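Local structure of BH2851 (Bacillus halodurans, 2GFG) at residues 36-41 with 54-59; 120-125 with 139-144; 81-86 with 96-101. The protein is a putative adenylate cyclase of the CYTH family, probably binding phosphate-rich substrates inside a closed antiparallel barrel. All coordinates share one frame; numbering follows the deposited sequence.

Contact 1 (36-41 with 54-59); sequences QRNHYF and ALRIRE. With EDO (1,2-ethanediol), chain F.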
loop_
_atom_site.group_PDB
_atom_site.type_symbol
_atom_site.label_atom_id
_atom_site.label_comp_id
_atom_site.label_asym_id
_atom_site.label_seq_id
_atom_site.Cartn_x
_atom_site.Cartn_y
_atom_site.Cartn_z
ATOM N N GLN A 36 9.099 0.110 -6.268
ATOM C CA GLN A 36 9.104 -0.465 -4.921
ATOM C C GLN A 36 8.532 -1.887 -4.936
ATOM O O GLN A 36 7.721 -2.236 -5.808
ATOM C CB GLN A 36 8.303 0.415 -3.960
ATOM C CG GLN A 36 6.775 0.464 -4.271
ATOM C CD GLN A 36 6.075 1.637 -3.614
ATOM O OE1 GLN A 36 6.677 2.680 -3.372
ATOM N NE2 GLN A 36 4.794 1.474 -3.336
ATOM N N ARG A 37 8.975 -2.699 -3.975
ATOM C CA ARG A 37 8.513 -4.077 -3.831
ATOM C C ARG A 37 7.859 -4.254 -2.487
ATOM O O ARG A 37 8.460 -3.969 -1.460
ATOM C CB ARG A 37 9.672 -5.039 -3.948
ATOM C CG ARG A 37 10.224 -5.157 -5.324
ATOM C CD ARG A 37 11.067 -6.409 -5.477
ATOM N NE ARG A 37 11.364 -6.698 -6.878
ATOM C CZ ARG A 37 11.950 -7.819 -7.317
ATOM N NH1 ARG A 37 12.325 -8.781 -6.457
ATOM N NH2 ARG A 37 12.165 -7.984 -8.618
ATOM N N ASN A 38 6.628 -4.753 -2.499
ATOM C CA ASN A 38 5.882 -5.002 -1.290
ATOM C C ASN A 38 5.856 -6.483 -1.027
ATOM O O ASN A 38 5.331 -7.246 -1.836
ATOM C CB ASN A 38 4.465 -4.469 -1.435
ATOM C CG ASN A 38 4.436 -3.011 -1.767
ATOM O OD1 ASN A 38 4.957 -2.199 -1.034
ATOM N ND2 ASN A 38 3.849 -2.671 -2.913
ATOM N N HIS A 39 6.534 -6.905 0.044
ATOM C CA HIS A 39 6.556 -8.306 0.444
ATOM C C HIS A 39 5.508 -8.509 1.509
ATOM O O HIS A 39 5.594 -7.918 2.577
ATOM C CB HIS A 39 7.926 -8.683 0.985
ATOM C CG HIS A 39 9.037 -8.490 0.006
ATOM N ND1 HIS A 39 9.437 -9.475 -0.871
ATOM C CD2 HIS A 39 9.828 -7.418 -0.247
ATOM C CE1 HIS A 39 10.429 -9.022 -1.617
ATOM N NE2 HIS A 39 10.688 -7.777 -1.256
ATOM N N TYR A 40 4.514 -9.352 1.222
ATOM C CA TYR A 40 3.358 -9.518 2.120
ATOM C C TYR A 40 3.501 -10.690 3.058
ATOM O O TYR A 40 4.017 -11.735 2.687
ATOM C CB TYR A 40 2.079 -9.660 1.307
ATOM C CG TYR A 40 1.824 -8.487 0.399
ATOM C CD1 TYR A 40 1.823 -7.175 0.902
ATOM C CD2 TYR A 40 1.556 -8.673 -0.957
ATOM C CE1 TYR A 40 1.595 -6.083 0.073
ATOM C CE2 TYR A 40 1.314 -7.582 -1.802
ATOM C CZ TYR A 40 1.341 -6.285 -1.277
ATOM O OH TYR A 40 1.117 -5.201 -2.096
ATOM N N PHE A 41 3.028 -10.500 4.294
ATOM C CA PHE A 41 3.058 -11.531 5.311
ATOM C C PHE A 41 1.654 -11.818 5.813
ATOM O O PHE A 41 0.841 -10.905 5.979
ATOM C CB PHE A 41 3.949 -11.107 6.465
ATOM C CG PHE A 41 5.381 -10.958 6.087
ATOM C CD1 PHE A 41 6.281 -12.005 6.288
ATOM C CD2 PHE A 41 5.834 -9.798 5.469
ATOM C CE1 PHE A 41 7.623 -11.875 5.919
ATOM C CE2 PHE A 41 7.171 -9.665 5.097
ATOM C CZ PHE A 41 8.063 -10.719 5.323
ATOM N N ALA A 54 -3.132 -5.448 7.446
ATOM C CA ALA A 54 -2.174 -5.848 6.429
ATOM C C ALA A 54 -0.752 -5.598 6.918
ATOM O O ALA A 54 -0.440 -4.501 7.438
ATOM C CB ALA A 54 -2.429 -5.090 5.129
ATOM N N LEU A 55 0.109 -6.605 6.739
ATOM C CA LEU A 55 1.501 -6.544 7.163
ATOM C C LEU A 55 2.397 -6.741 5.950
ATOM O O LEU A 55 2.245 -7.721 5.211
ATOM C CB LEU A 55 1.779 -7.635 8.200
ATOM C CG LEU A 55 3.150 -7.653 8.889
ATOM C CD1 LEU A 55 3.308 -6.487 9.803
ATOM C CD2 LEU A 55 3.328 -8.954 9.666
ATOM N N ARG A 56 3.321 -5.808 5.738
ATOM C CA ARG A 56 4.283 -5.908 4.635
ATOM C C ARG A 56 5.661 -5.436 5.040
ATOM O O ARG A 56 5.824 -4.732 6.049
ATOM C CB ARG A 56 3.812 -5.077 3.425
ATOM C CG ARG A 56 3.746 -3.555 3.691
ATOM C CD ARG A 56 3.660 -2.743 2.413
ATOM N NE ARG A 56 3.825 -1.300 2.694
ATOM C CZ ARG A 56 2.867 -0.359 2.578
ATOM N NH1 ARG A 56 1.672 -0.639 2.040
ATOM N NH2 ARG A 56 3.148 0.901 2.912
ATOM N N ILE A 57 6.657 -5.871 4.275
ATOM C CA ILE A 57 7.972 -5.243 4.263
ATOM C C ILE A 57 8.165 -4.613 2.874
ATOM O O ILE A 57 8.084 -5.307 1.867
ATOM C CB ILE A 57 9.106 -6.260 4.545
ATOM C CG1 ILE A 57 9.044 -6.722 6.002
ATOM C CG2 ILE A 57 10.487 -5.636 4.236
ATOM C CD1 ILE A 57 9.974 -7.889 6.327
ATOM N N ARG A 58 8.354 -3.291 2.837
ATOM C CA ARG A 58 8.571 -2.568 1.576
ATOM C C ARG A 58 10.046 -2.370 1.312
ATOM O O ARG A 58 10.790 -1.989 2.201
ATOM C CB ARG A 58 7.881 -1.205 1.600
ATOM C CG ARG A 58 8.096 -0.362 0.294
ATOM C CD ARG A 58 7.169 0.829 0.229
ATOM N NE ARG A 58 5.790 0.424 -0.027
ATOM C CZ ARG A 58 4.765 1.265 -0.192
ATOM N NH1 ARG A 58 4.940 2.581 -0.110
ATOM N NH2 ARG A 58 3.548 0.776 -0.436
ATOM N N GLU A 59 10.441 -2.565 0.055
ATOM C CA GLU A 59 11.803 -2.324 -0.395
ATOM C C GLU A 59 11.771 -1.223 -1.465
ATOM O O GLU A 59 11.070 -1.347 -2.454
ATOM C CB GLU A 59 12.376 -3.601 -0.970
ATOM C CG GLU A 59 13.845 -3.555 -1.315
ATOM C CD GLU A 59 14.336 -4.876 -1.960
ATOM O OE1 GLU A 59 13.549 -5.865 -2.002
ATOM O OE2 GLU A 59 15.480 -4.903 -2.458
HETATM C C1 EDO F . 8.062 4.105 1.488
HETATM O O1 EDO F . 7.465 4.693 0.326
HETATM C C2 EDO F . 6.993 3.863 2.561
HETATM O O2 EDO F . 7.607 3.444 3.789
HETATM O O HOH W 1 0.874 -2.813 -0.291
HETATM O O HOH W 2 -0.735 -8.923 5.294
#
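R58 and N38 face each other as a non-hydrogen-bonded pair of two antiparallel strands, and the R58 side chain meets something new at nearly every step. CB and CG run beside N38 OD1 without bonding. R58 CD lies 3.6 Å from C1 of a bound ethanediol, probably from the crystallisation liquor. There the chain bends (chi3 -72°), which brings NE and NH2 to the oxygen of the N38 amide, the two planes 51° apart. R58 NE gives N38 OD1 a hydrogen bond of 2.9 Å that lies in the carbonyl plane, and R58 NH2 adds a weak one to the same oxygen at 3.3 Å. Over one face of the guanidinium sits Q36 NE2, 3.2 Å from R58 CZ, a packing contact between two donors, not a hydrogen bond. R56 NH2 lies over the opposite face, displaced toward the rim. R58 NH1 makes a weak bond to the ethanediol O1. On the other side of the sheet, F41 CE2 packs against I57 CD1 at 3.5 Å. The polar face carrying N38, R56 and R58 is consistent with the charged tunnel of CYTH barrels; K69, E78 and R126 lie close by. Strands 117-131 and 63-71 flank the pair, helix 85-94 packs through L92 and A91 on H39, F41 and I57, and helix 182-190 meets Y40 through K182, I183 and F186.

Contact 2 (120-125 with 139-144); sequences GTLSTS and DHSSYL. With EDO (1,2-ethanediol), chain G.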
loop_
_atom_site.group_PDB
_atom_site.type_symbol
_atom_site.label_atom_id
_atom_site.label_comp_id
_atom_site.label_asym_id
_atom_site.label_seq_id
_atom_site.Cartn_x
_atom_site.Cartn_y
_atom_site.Cartn_z
ATOM N N GLY A 120 4.053 -13.605 -0.616
ATOM C CA GLY A 120 4.455 -13.183 -1.959
ATOM C C GLY A 120 4.807 -11.709 -2.059
ATOM O O GLY A 120 4.683 -10.962 -1.089
ATOM N N THR A 121 5.189 -11.291 -3.267
ATOM C CA THR A 121 5.689 -9.946 -3.510
ATOM C C THR A 121 4.974 -9.279 -4.692
ATOM O O THR A 121 4.895 -9.842 -5.780
ATOM C CB THR A 121 7.210 -9.965 -3.784
ATOM O OG1 THR A 121 7.875 -10.614 -2.701
ATOM C CG2 THR A 121 7.772 -8.534 -3.943
ATOM N N LEU A 122 4.493 -8.055 -4.457
ATOM C CA LEU A 122 3.861 -7.233 -5.476
ATOM C C LEU A 122 4.743 -6.020 -5.730
ATOM O O LEU A 122 5.086 -5.289 -4.787
ATOM C CB LEU A 122 2.469 -6.793 -4.996
ATOM C CG LEU A 122 1.647 -5.833 -5.871
ATOM C CD1 LEU A 122 0.167 -6.077 -5.659
ATOM C CD2 LEU A 122 1.987 -4.353 -5.603
ATOM N N SER A 123 5.123 -5.807 -6.997
ATOM C CA SER A 123 5.965 -4.662 -7.372
ATOM C C SER A 123 5.114 -3.515 -7.883
ATOM O O SER A 123 4.152 -3.734 -8.606
ATOM C CB SER A 123 6.977 -5.066 -8.440
ATOM O OG SER A 123 7.909 -5.999 -7.923
ATOM N N THR A 124 5.494 -2.285 -7.521
ATOM C CA THR A 124 4.777 -1.078 -7.972
ATOM C C THR A 124 5.739 -0.004 -8.475
ATOM O O THR A 124 6.745 0.297 -7.832
ATOM C CB THR A 124 3.901 -0.472 -6.850
ATOM O OG1 THR A 124 2.911 -1.426 -6.443
ATOM C CG2 THR A 124 3.188 0.814 -7.338
ATOM N N SER A 125 5.422 0.548 -9.646
ATOM C CA SER A 125 6.083 1.722 -10.163
ATOM C C SER A 125 5.181 2.905 -9.852
ATOM O O SER A 125 4.040 2.960 -10.320
ATOM C CB SER A 125 6.296 1.592 -11.658
ATOM O OG SER A 125 7.001 2.691 -12.157
ATOM N N ASP A 139 -0.122 4.525 -9.668
ATOM C CA ASP A 139 0.500 3.220 -9.368
ATOM C C ASP A 139 0.309 2.218 -10.479
ATOM O O ASP A 139 -0.817 1.801 -10.761
ATOM C CB ASP A 139 -0.108 2.629 -8.091
ATOM C CG ASP A 139 0.288 3.379 -6.850
ATOM O OD1 ASP A 139 1.105 4.313 -6.936
ATOM O OD2 ASP A 139 -0.215 3.013 -5.766
ATOM N N HIS A 140 1.420 1.789 -11.073
ATOM C CA HIS A 140 1.439 0.673 -11.997
ATOM C C HIS A 140 2.063 -0.511 -11.254
ATOM O O HIS A 140 3.236 -0.455 -10.855
ATOM C CB HIS A 140 2.249 1.038 -13.260
ATOM C CG HIS A 140 2.509 -0.120 -14.178
ATOM N ND1 HIS A 140 3.656 -0.221 -14.936
ATOM C CD2 HIS A 140 1.791 -1.241 -14.430
ATOM C CE1 HIS A 140 3.620 -1.342 -15.634
ATOM N NE2 HIS A 140 2.509 -1.986 -15.332
ATOM N N SER A 141 1.265 -1.554 -11.027
ATOM C CA SER A 141 1.692 -2.701 -10.219
ATOM C C SER A 141 1.746 -3.974 -11.036
ATOM O O SER A 141 0.962 -4.157 -11.949
ATOM C CB SER A 141 0.737 -2.900 -9.033
ATOM O OG SER A 141 0.694 -1.745 -8.223
ATOM N N SER A 142 2.679 -4.866 -10.673
ATOM C CA SER A 142 2.789 -6.194 -11.284
ATOM C C SER A 142 2.887 -7.247 -10.192
ATOM O O SER A 142 3.620 -7.069 -9.214
ATOM C CB SER A 142 4.013 -6.270 -12.181
ATOM O OG SER A 142 5.203 -6.207 -11.416
ATOM N N TYR A 143 2.157 -8.346 -10.358
ATOM C CA TYR A 143 2.136 -9.413 -9.346
ATOM C C TYR A 143 1.582 -10.706 -9.901
ATOM O O TYR A 143 0.611 -10.697 -10.668
ATOM C CB TYR A 143 1.307 -8.978 -8.114
ATOM C CG TYR A 143 -0.108 -8.489 -8.438
ATOM C CD1 TYR A 143 -0.339 -7.169 -8.877
ATOM C CD2 TYR A 143 -1.219 -9.328 -8.256
ATOM C CE1 TYR A 143 -1.639 -6.713 -9.163
ATOM C CE2 TYR A 143 -2.524 -8.880 -8.532
ATOM C CZ TYR A 143 -2.725 -7.570 -8.986
ATOM O OH TYR A 143 -3.999 -7.130 -9.257
ATOM N N LEU A 144 2.231 -11.821 -9.544
ATOM C CA LEU A 144 1.754 -13.159 -9.900
ATOM C C LEU A 144 1.436 -13.313 -11.426
ATOM O O LEU A 144 0.414 -13.897 -11.800
ATOM C CB LEU A 144 0.514 -13.514 -9.049
ATOM C CG LEU A 144 0.701 -13.409 -7.535
ATOM C CD1 LEU A 144 -0.647 -13.461 -6.803
ATOM C CD2 LEU A 144 1.642 -14.510 -7.030
HETATM C C1 EDO G . 7.013 2.632 -15.552
HETATM O O1 EDO G . 7.347 3.736 -14.703
HETATM C C2 EDO G . 5.512 2.339 -15.464
HETATM O O2 EDO G . 4.737 3.528 -15.721
#
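A beta hairpin of the CYTH barrel, strands 117-131 and 134-143, holds this contact, and S123-S142 and S125-H140 are its two hydrogen-bonded antiparallel pairs. S142 N bonds S123 O at 2.8 Å, with S123 N returning to S142 O; S125 N meets H140 O at 2.7 Å. Between them T124 and S141 form a non-hydrogen-bonded pair whose side chains bond directly: T124 OG1 and S141 OG are 2.9 Å apart, and either may be the donor. Both oxygens stand beside their own backbone N, opposite the carbonyl carbon (chi1 -61° and -59°), which brings the two hydroxyls within bonding distance across the strands. T124 CG2, the other branch, rests on D139 CB at 3.8 Å. The carboxylate of D139 itself turns to salt bridges with K182 and R126, while H140 NE2 bonds E147 and its ring stacks on Y149. S125 OG bonds O1 of an ethanediol at 2.8 Å. Farther along, L122 lies alongside Y143, both pointing the same way, and the phenol OH beyond reaches D148. The branch that touches the ring is L122 CD1, 3.4 Å from Y143 CD1.

Contact 3 (81-86 with 96-101); sequences QTLSKQ and HFPSGE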
loop_
_atom_site.group_PDB
_atom_site.type_symbol
_atom_site.label_atom_id
_atom_site.label_comp_id
_atom_site.label_asym_id
_atom_site.label_seq_id
_atom_site.Cartn_x
_atom_site.Cartn_y
_atom_site.Cartn_z
ATOM N N GLN A 81 8.245 0.911 10.575
ATOM C CA GLN A 81 9.534 0.665 11.241
ATOM C C GLN A 81 10.601 0.354 10.203
ATOM O O GLN A 81 10.415 -0.529 9.370
ATOM C CB GLN A 81 9.405 -0.496 12.218
ATOM C CG GLN A 81 10.640 -0.759 13.093
ATOM C CD GLN A 81 10.478 -2.006 13.953
ATOM O OE1 GLN A 81 9.353 -2.408 14.287
ATOM N NE2 GLN A 81 11.592 -2.643 14.286
ATOM N N THR A 82 11.714 1.089 10.256
ATOM C CA THR A 82 12.854 0.857 9.365
ATOM C C THR A 82 13.562 -0.432 9.741
ATOM O O THR A 82 13.768 -0.710 10.919
ATOM C CB THR A 82 13.883 2.018 9.440
ATOM O OG1 THR A 82 13.237 3.255 9.160
ATOM C CG2 THR A 82 15.050 1.808 8.424
ATOM N N LEU A 83 13.934 -1.213 8.726
ATOM C CA LEU A 83 14.703 -2.449 8.916
ATOM C C LEU A 83 15.993 -2.373 8.144
ATOM O O LEU A 83 16.069 -1.697 7.128
ATOM C CB LEU A 83 13.923 -3.654 8.411
ATOM C CG LEU A 83 12.557 -3.960 8.985
ATOM C CD1 LEU A 83 12.084 -5.307 8.441
ATOM C CD2 LEU A 83 12.570 -3.975 10.509
ATOM N N SER A 84 17.000 -3.107 8.605
ATOM C CA SER A 84 18.208 -3.323 7.815
ATOM C C SER A 84 17.940 -4.434 6.821
ATOM O O SER A 84 16.941 -5.173 6.947
ATOM C CB SER A 84 19.395 -3.698 8.710
ATOM O OG SER A 84 19.141 -4.884 9.434
ATOM N N LYS A 85 18.811 -4.547 5.821
ATOM C CA LYS A 85 18.755 -5.652 4.850
ATOM C C LYS A 85 18.792 -7.030 5.575
ATOM O O LYS A 85 18.063 -7.944 5.203
ATOM C CB LYS A 85 19.912 -5.537 3.839
ATOM C CG LYS A 85 19.799 -6.479 2.631
ATOM C CD LYS A 85 20.986 -6.318 1.689
ATOM C CE LYS A 85 20.885 -7.259 0.490
ATOM N NZ LYS A 85 22.094 -7.159 -0.411
ATOM N N GLN A 86 19.619 -7.128 6.639
ATOM C CA GLN A 86 19.705 -8.347 7.488
ATOM C C GLN A 86 18.350 -8.713 8.078
ATOM O O GLN A 86 17.924 -9.871 8.019
ATOM C CB GLN A 86 20.713 -8.126 8.641
ATOM C CG GLN A 86 20.767 -9.314 9.738
ATOM C CD GLN A 86 21.243 -8.845 11.132
ATOM O OE1 GLN A 86 21.010 -7.693 11.534
ATOM N NE2 GLN A 86 21.876 -9.756 11.883
ATOM N N HIS A 96 11.534 -14.722 10.905
ATOM C CA HIS A 96 12.020 -14.139 12.158
ATOM C C HIS A 96 11.957 -12.612 12.066
ATOM O O HIS A 96 12.701 -11.997 11.294
ATOM C CB HIS A 96 13.446 -14.598 12.451
ATOM C CG HIS A 96 13.571 -16.076 12.674
ATOM N ND1 HIS A 96 14.245 -16.907 11.803
ATOM C CD2 HIS A 96 13.085 -16.875 13.655
ATOM C CE1 HIS A 96 14.179 -18.151 12.244
ATOM N NE2 HIS A 96 13.481 -18.159 13.366
ATOM N N PHE A 97 11.056 -12.012 12.844
ATOM C CA PHE A 97 10.833 -10.567 12.802
ATOM C C PHE A 97 11.498 -9.870 13.983
ATOM O O PHE A 97 11.676 -10.480 15.054
ATOM C CB PHE A 97 9.341 -10.275 12.794
ATOM C CG PHE A 97 8.600 -10.971 11.698
ATOM C CD1 PHE A 97 8.466 -10.380 10.441
ATOM C CD2 PHE A 97 8.070 -12.252 11.899
ATOM C CE1 PHE A 97 7.793 -11.043 9.404
ATOM C CE2 PHE A 97 7.395 -12.913 10.882
ATOM C CZ PHE A 97 7.254 -12.307 9.627
ATOM N N PRO A 98 11.879 -8.586 13.799
ATOM C CA PRO A 98 12.538 -7.860 14.849
ATOM C C PRO A 98 11.551 -7.249 15.831
ATOM O O PRO A 98 10.413 -6.921 15.455
ATOM C CB PRO A 98 13.276 -6.759 14.090
ATOM C CG PRO A 98 12.429 -6.480 12.924
ATOM C CD PRO A 98 11.679 -7.746 12.600
ATOM N N SER A 99 11.988 -7.098 17.079
ATOM C CA SER A 99 11.209 -6.412 18.098
ATOM C C SER A 99 11.056 -4.938 17.734
ATOM O O SER A 99 11.888 -4.374 17.011
ATOM C CB SER A 99 11.888 -6.539 19.459
ATOM O OG SER A 99 13.229 -6.102 19.389
ATOM N N GLY A 100 9.993 -4.323 18.234
ATOM C CA GLY A 100 9.683 -2.926 17.916
ATOM C C GLY A 100 8.201 -2.673 17.906
ATOM O O GLY A 100 7.415 -3.520 18.328
ATOM N N GLU A 101 7.812 -1.511 17.394
ATOM C CA GLU A 101 6.400 -1.062 17.443
ATOM C C GLU A 101 5.469 -1.911 16.582
ATOM O O GLU A 101 4.293 -2.054 16.900
ATOM C CB GLU A 101 6.293 0.412 17.033
ATOM C CG GLU A 101 6.929 1.403 18.047
ATOM C CD GLU A 101 6.083 1.608 19.330
ATOM O OE1 GLU A 101 4.995 0.997 19.455
ATOM O OE2 GLU A 101 6.512 2.401 20.201
HETATM O O HOH W 3 8.802 -4.945 15.151
#
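Q81 stretches almost straight toward the loop of S99 and G100: CG stands opposite the backbone N (chi1 -174°) and the chain stays extended to the amide. L83 instead holds CG beside its backbone N (chi1 -58°), and its CD2 branch reaches P98. The amide of Q81 carries the polar half of the contact. Q81 NE2 donates to S99 O at 3.2 Å, in a bent bond (143° at the hydrogen) that enters above the carbonyl plane and not on a lone pair. Q81 OE1 turns to a water that donates to it at 2.7 Å and to P98 O at 2.6 Å, bridging glutamine and loop a second time. The same OE1 lies 3.7 Å from G100 CA and 3.6 Å from E101 N, at the start of helix 101-108, for which G100 is the N-cap residue. Nearby, L83 CD2 meets P98 CG at 3.5 Å, a tight carbon contact in which the two side chains cross at about a right angle. Helix 85-94 touches P98 through E87, and V102 of helix 101-108 packs on Q81. Because the nitrogen gives to a carbonyl while the oxygen receives from the bridging water, the two ends of the amide are told apart, and the bonding fixes its rotation at the surface edge where strand 76-83 meets this loop.

All three reach the eight-stranded closed barrel, contact 3 only through the C-terminal end of strand 76-83. Along the chain contact 1 comes first, then contact 3, then contact 2. Contacts 1 and 2, centres 10 Å apart, sit on adjoining strand pairs: strands 34-42 and 117-131 are neighbours joined by probable backbone hydrogen bonds (Q36 O to T124 N, N38 N to L122 O), so the sheet runs unbroken from 54-59 to 139-143. Contact 3, its centre 13 Å from that of contact 1, touches contact 1 through F41 with F97 and I57 with L83. Contacts 2 and 3 have centres 22 Å apart and nearest atoms about 11 Å apart. Contact 1 lies within the wall, touched by both others.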